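Long-range contacts in type-2 restriction enzyme AgeI (Thalassobius gelatinovorus, PDB 5DWA), which recognises the double-stranded DNA sequence 5'-ACCGGT-3' and cleaves it after the first A, leaving fragments with 5'-phosphate ends: residues V161-H166 / G189-V193; D178-R183 / G232-A236; L127-G131 / R152-A156. All coordinates share one frame; numbering follows the deposited sequence. Where two conformers were deposited one is given.

Overall arrangement
All three contacts belong to the PD-(D/E)XK nuclease part of the chain and lie round its mixed beta sheet. Along the sequence contact 3 closes first, tying the end of helix 123-130 to the loop before strand 159-168. Contacts 1 and 2 then interlock, their segments alternating: contact 1 pairs strands 159-168 and 191-196, and contact 2 sets helix 178-187, which links those strands, against the loop leading into strand 236-239. Their centres are about 9 Å apart. Contact 3, centred about 12 Å from contact 1 and 20 Å from contact 2, lies at the surface, whereas the other two are buried. Contact 1 touches both neighbours; contacts 2 and 3 do not meet.

Contact 1 of 3, residues V161-H166 / G189-V193; sequences VVGGIH and GLLSV
The His166 ring turns its NE2 edge to Ser192, whose OG lies near the ring plane 2.8 Å from NE2 in a weak hydrogen bond that either group could donate. Ser192 can do this because its OG stands anti to the backbone N (chi1 180°), and the same hydroxyl is hydrogen-bonded to Ser182 of helix 178-187. The other ring nitrogen, ND1, is held by Asp178, while Phe234 packs edge-to-face with the imidazole.

Leu191 and Val193 project from the other face of the sheet, where Leu191 packs against Tyr272 and Gln276 of helix 268-277. Ile165, which has two conformers, points to this same face beside Val193. At the start of the pairing Leu190 lays its CD2 methyl 3.6 Å from Val162 C.

Four backbone bonds alternate between the two strands: Leu191 N to Val162 O, Gly164 N to Leu191 O, Val193 N to Gly164 O, and His166 N to Val193 O, the last at 2.7 Å. The strands come so close that Gly163 CA sits 3.0 Å from Leu191 O, and any CB there would strike that oxygen. Val162 and Gly163 together face Ile145 as a classic beta bulge. This parallel pairing, with helix 178-187 connecting its two strands, is the beta-alpha-beta crossover of the PD-(D/E)XK nuclease core.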
# COMPACT_ATOMS: atom_id res chain seq x y z
N VAL A 161 -21.12 15.13 -13.28
CA VAL A 161 -20.38 14.60 -12.13
C VAL A 161 -20.55 15.48 -10.90
O VAL A 161 -20.44 16.71 -10.97
CB VAL A 161 -18.88 14.46 -12.43
CG1 VAL A 161 -18.20 13.65 -11.33
CG2 VAL A 161 -18.67 13.80 -13.77
N VAL A 162 -20.81 14.84 -9.75
CA VAL A 162 -21.03 15.57 -8.51
C VAL A 162 -20.07 15.13 -7.41
O VAL A 162 -20.03 15.73 -6.33
CB VAL A 162 -22.47 15.39 -8.00
CG1 VAL A 162 -23.47 16.06 -8.94
CG2 VAL A 162 -22.79 13.91 -7.85
N GLY A 163 -19.33 14.05 -7.66
CA GLY A 163 -18.34 13.60 -6.70
C GLY A 163 -17.84 12.21 -6.97
O GLY A 163 -17.98 11.68 -8.07
N GLY A 164 -17.22 11.61 -5.96
CA GLY A 164 -16.68 10.28 -6.13
C GLY A 164 -16.59 9.54 -4.83
O GLY A 164 -16.70 10.11 -3.74
N ILE A 165 -16.43 8.22 -4.95
CA ILE A 165 -16.29 7.31 -3.82
C ILE A 165 -14.88 6.72 -3.77
O ILE A 165 -14.37 6.25 -4.78
CB ILE A 165 -17.31 6.15 -3.90
CG1 ILE A 165 -18.74 6.71 -4.00
CG2 ILE A 165 -17.17 5.23 -2.70
CD1 ILE A 165 -19.79 5.63 -4.13
N HIS A 166 -14.25 6.80 -2.59
CA HIS A 166 -13.04 6.06 -2.28
C HIS A 166 -13.49 4.76 -1.65
O HIS A 166 -13.98 4.77 -0.52
CB HIS A 166 -12.17 6.88 -1.34
CG HIS A 166 -11.91 8.25 -1.85
ND1 HIS A 166 -10.80 8.55 -2.61
CD2 HIS A 166 -12.65 9.38 -1.79
CE1 HIS A 166 -10.85 9.82 -2.97
NE2 HIS A 166 -11.97 10.35 -2.49
N GLY A 189 -15.57 21.46 -4.62
CA GLY A 189 -17.00 21.36 -4.41
C GLY A 189 -17.60 20.02 -4.79
O GLY A 189 -18.80 19.94 -5.07
N LEU A 190 -16.79 18.98 -4.79
CA LEU A 190 -17.29 17.64 -5.09
C LEU A 190 -17.52 16.83 -3.82
O LEU A 190 -16.82 17.01 -2.82
CB LEU A 190 -16.30 16.90 -5.99
CG LEU A 190 -16.07 17.48 -7.39
CD1 LEU A 190 -14.77 16.95 -7.98
CD2 LEU A 190 -17.23 17.12 -8.31
N LEU A 191 -18.50 15.94 -3.85
CA LEU A 191 -18.64 14.97 -2.76
C LEU A 191 -17.48 13.99 -2.83
O LEU A 191 -17.11 13.53 -3.91
CB LEU A 191 -19.98 14.23 -2.85
CG LEU A 191 -21.23 15.04 -2.53
CD1 LEU A 191 -22.46 14.17 -2.69
CD2 LEU A 191 -21.14 15.60 -1.13
N SER A 192 -16.90 13.69 -1.68
CA SER A 192 -15.82 12.71 -1.61
C SER A 192 -16.11 11.74 -0.47
O SER A 192 -15.84 12.03 0.69
CB SER A 192 -14.47 13.40 -1.40
OG SER A 192 -13.42 12.45 -1.33
N VAL A 193 -16.67 10.58 -0.82
CA VAL A 193 -17.16 9.65 0.18
C VAL A 193 -16.18 8.50 0.36
O VAL A 193 -15.64 7.99 -0.61
CB VAL A 193 -18.55 9.11 -0.24
CG1 VAL A 193 -19.07 8.09 0.76
CG2 VAL A 193 -19.54 10.27 -0.38
O HOH W 1 -21.14 18.14 -5.70

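Contact 2 of 3, residues D178-R183 / G232-A236; sequences DIPASR and GDFSA
Arg183 meets Asp233 edge-on: OD1 of the aspartate lies in the guanidinium plane, while the CG2 methyl of Ile179 rests over one guanidinium face, 3.3 Å above the plane and offset toward its rim. The second flat group, the Phe234 ring, receives Asp178 CB at its edge, with Ser182 OG and Ile179 CG1 approaching it obliquely. Helix 178-187, the crossover helix of a beta-alpha-beta unit in the PD-(D/E)XK core, is thereby set against the loop that enters strand 236-239.

The salt bridge is side-on but converges on one atom: Arg183 NE reaches Asp233 OD1 at 2.9 Å and NH2 does so at 3.0 Å. Both nitrogens arrive from the same side of the carboxylate, whose plane is turned 51° from the guanidinium. The extended chain from CG to NE carries the guanidinium out from the helix, across to Asp233. Asp233 OD2 meets aliphatic carbon instead, with Ile179 CD1 3.5 Å away.

Val136 of the second subunit packs on Ile179, Pro180 and Arg183, placing this side of the helix at the dimer interface. Asp178 sends its carboxylate away from the loop, to His166 and Lys168.

A chi1 of -175° swings Ser182 OG out to the loop, where it donates to Asp233 O at 2.6 Å, approaching in the carbonyl plane, with Phe234 CD1 3.3 Å from Ser182 OG.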
# COMPACT_ATOMS: atom_id res chain seq x y z
N ASP A 178 -5.82 8.00 -0.16
CA ASP A 178 -7.01 8.70 -0.65
C ASP A 178 -7.13 10.12 -0.15
O ASP A 178 -7.88 10.90 -0.71
CB ASP A 178 -8.27 7.95 -0.24
CG ASP A 178 -8.37 6.58 -0.86
OD1 ASP A 178 -9.00 6.47 -1.94
OD2 ASP A 178 -7.81 5.62 -0.28
N ILE A 179 -6.43 10.46 0.92
CA ILE A 179 -6.65 11.76 1.55
C ILE A 179 -6.30 12.95 0.64
O ILE A 179 -7.09 13.88 0.53
CB ILE A 179 -5.88 11.85 2.88
CG1 ILE A 179 -6.53 10.92 3.90
CG2 ILE A 179 -5.87 13.27 3.41
CD1 ILE A 179 -5.72 10.77 5.19
N PRO A 180 -5.14 12.93 -0.04
CA PRO A 180 -4.90 14.10 -0.89
C PRO A 180 -5.93 14.24 -2.01
O PRO A 180 -6.40 15.34 -2.25
CB PRO A 180 -3.49 13.85 -1.44
CG PRO A 180 -2.84 12.97 -0.41
CD PRO A 180 -3.94 12.06 0.04
N ALA A 181 -6.29 13.14 -2.67
CA ALA A 181 -7.34 13.18 -3.69
C ALA A 181 -8.63 13.72 -3.10
O ALA A 181 -9.30 14.55 -3.71
CB ALA A 181 -7.56 11.80 -4.29
N SER A 182 -8.98 13.25 -1.91
CA SER A 182 -10.24 13.63 -1.29
C SER A 182 -10.27 15.12 -0.98
O SER A 182 -11.28 15.78 -1.22
CB SER A 182 -10.47 12.81 -0.03
OG SER A 182 -11.75 13.11 0.52
N ARG A 183 -9.18 15.64 -0.43
CA ARG A 183 -9.12 17.05 -0.11
C ARG A 183 -9.24 17.90 -1.37
O ARG A 183 -9.90 18.94 -1.37
CB ARG A 183 -7.81 17.38 0.61
CG ARG A 183 -7.75 16.86 2.02
CD ARG A 183 -6.43 17.23 2.66
NE ARG A 183 -6.31 16.68 4.01
CZ ARG A 183 -5.20 16.73 4.74
NH1 ARG A 183 -4.11 17.31 4.25
NH2 ARG A 183 -5.18 16.21 5.95
N GLY A 232 -11.45 15.96 8.97
CA GLY A 232 -12.48 16.13 7.96
C GLY A 232 -12.01 15.82 6.55
O GLY A 232 -12.35 16.53 5.60
N ASP A 233 -11.24 14.74 6.41
CA ASP A 233 -10.60 14.41 5.14
C ASP A 233 -11.56 13.84 4.09
O ASP A 233 -11.17 13.69 2.94
CB ASP A 233 -9.45 13.43 5.37
CG ASP A 233 -8.24 14.08 6.03
OD1 ASP A 233 -8.07 15.30 5.88
OD2 ASP A 233 -7.46 13.35 6.68
N PHE A 234 -12.78 13.51 4.50
CA PHE A 234 -13.81 12.97 3.59
C PHE A 234 -15.16 13.62 3.89
O PHE A 234 -15.40 14.06 5.01
CB PHE A 234 -13.93 11.44 3.72
CG PHE A 234 -12.68 10.70 3.39
CD1 PHE A 234 -12.40 10.33 2.09
CD2 PHE A 234 -11.75 10.41 4.38
CE1 PHE A 234 -11.22 9.67 1.78
CE2 PHE A 234 -10.58 9.75 4.08
CZ PHE A 234 -10.31 9.37 2.78
N SER A 235 -16.04 13.66 2.89
CA SER A 235 -17.36 14.25 3.07
C SER A 235 -18.16 13.46 4.09
O SER A 235 -18.91 14.02 4.89
CB SER A 235 -18.12 14.29 1.74
OG SER A 235 -17.43 15.05 0.78
N ALA A 236 -17.98 12.14 4.04
CA ALA A 236 -18.66 11.21 4.93
C ALA A 236 -18.03 9.85 4.75
O ALA A 236 -17.39 9.59 3.74
CB ALA A 236 -20.14 11.15 4.63

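Contact 3 of 3, residues L127-G131 / R152-A156; sequences LTRMG and RSPDA
Arg129 leaves the last turn of helix 123-130 and runs along Ser153, its CB and CG each touching Ser153 CB, the first at 3.8 Å. CD follows, 4.1 Å from Ser153 O. The chain then bends at chi3 (62°), which turns the NE/NH2 edge of the guanidinium to Ser153 O, an atom lying in its plane. NE donates to that oxygen at 2.9 Å within the carbonyl plane, and NH2 adds a second bond of 2.9 Å from above it, so one carbonyl takes both. NH1, at the far corner, forms a salt bridge with Glu146 of strand 143-148. With an alanine here, Ser153 O would probably lose both donors and Glu146 its charged mate, leaving the loop less firmly tied to the helix.

Arg152 returns the contact from the loop side. Its CG lies 3.1 Å from Arg129 O, and its NH1 bonds Met130 O at 3.1 Å, tilted from the carbonyl plane. Its NH2 goes to Glu188 O, just after helix 178-187.

Gly131, with positive phi, closes helix 123-130 in a Schellman motif, and this capped end, its Met130 O taken by Arg152, sits against the loop joining antiparallel strands 143-148 and 159-168 of the nuclease sheet.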
# COMPACT_ATOMS: atom_id res chain seq x y z
N LEU A 127 -11.99 12.20 -14.40
CA LEU A 127 -11.22 13.19 -13.66
C LEU A 127 -11.30 14.56 -14.34
O LEU A 127 -11.37 15.59 -13.68
CB LEU A 127 -9.76 12.76 -13.50
CG LEU A 127 -9.58 11.51 -12.64
CD1 LEU A 127 -8.11 11.13 -12.50
CD2 LEU A 127 -10.21 11.71 -11.27
N THR A 128 -11.28 14.56 -15.67
CA THR A 128 -11.39 15.80 -16.43
C THR A 128 -12.73 16.47 -16.19
O THR A 128 -12.80 17.68 -15.96
CB THR A 128 -11.21 15.55 -17.94
OG1 THR A 128 -9.91 15.00 -18.17
CG2 THR A 128 -11.38 16.86 -18.72
N ARG A 129 -13.79 15.67 -16.22
CA ARG A 129 -15.13 16.19 -15.97
C ARG A 129 -15.27 16.65 -14.53
O ARG A 129 -16.01 17.59 -14.25
CB ARG A 129 -16.18 15.13 -16.33
CG ARG A 129 -16.20 14.78 -17.81
CD ARG A 129 -17.12 13.61 -18.09
NE ARG A 129 -18.50 13.92 -17.74
CZ ARG A 129 -19.30 13.13 -17.02
NH1 ARG A 129 -18.86 11.97 -16.55
NH2 ARG A 129 -20.54 13.52 -16.75
N MET A 130 -14.55 16.00 -13.61
CA MET A 130 -14.53 16.40 -12.21
C MET A 130 -13.81 17.72 -11.99
O MET A 130 -14.03 18.40 -10.99
CB MET A 130 -13.84 15.34 -11.35
CG MET A 130 -14.70 14.17 -10.98
SD MET A 130 -13.79 13.09 -9.86
CE MET A 130 -14.84 11.64 -9.90
N GLY A 131 -12.92 18.06 -12.92
CA GLY A 131 -12.11 19.26 -12.80
C GLY A 131 -10.89 19.05 -11.94
O GLY A 131 -10.37 20.00 -11.37
N ARG A 152 -21.29 18.72 -12.99
CA ARG A 152 -20.54 19.42 -14.02
C ARG A 152 -20.26 18.51 -15.22
O ARG A 152 -20.25 17.28 -15.10
CB ARG A 152 -19.24 19.98 -13.44
CG ARG A 152 -18.37 18.96 -12.75
CD ARG A 152 -17.31 19.60 -11.85
NE ARG A 152 -17.88 20.07 -10.58
CZ ARG A 152 -17.16 20.49 -9.55
NH1 ARG A 152 -15.83 20.50 -9.61
NH2 ARG A 152 -17.76 20.90 -8.44
N SER A 153 -20.07 19.13 -16.38
CA SER A 153 -19.82 18.41 -17.63
C SER A 153 -20.80 17.26 -17.92
O SER A 153 -20.38 16.12 -18.08
CB SER A 153 -18.39 17.87 -17.64
OG SER A 153 -17.46 18.93 -17.58
N PRO A 154 -22.11 17.57 -18.02
CA PRO A 154 -23.09 16.50 -18.25
C PRO A 154 -22.82 15.68 -19.51
O PRO A 154 -22.36 16.24 -20.51
CB PRO A 154 -24.42 17.27 -18.38
CG PRO A 154 -24.02 18.67 -18.73
CD PRO A 154 -22.72 18.91 -18.02
N ASP A 155 -23.06 14.37 -19.46
CA ASP A 155 -22.85 13.53 -20.63
C ASP A 155 -24.06 13.63 -21.56
O ASP A 155 -24.91 14.50 -21.38
CB ASP A 155 -22.57 12.06 -20.25
CG ASP A 155 -23.73 11.38 -19.51
OD1 ASP A 155 -24.87 11.89 -19.51
OD2 ASP A 155 -23.48 10.31 -18.92
N ALA A 156 -24.12 12.75 -22.55
CA ALA A 156 -25.17 12.79 -23.56
C ALA A 156 -26.57 12.65 -22.95
O ALA A 156 -27.54 13.18 -23.50
CB ALA A 156 -24.94 11.70 -24.59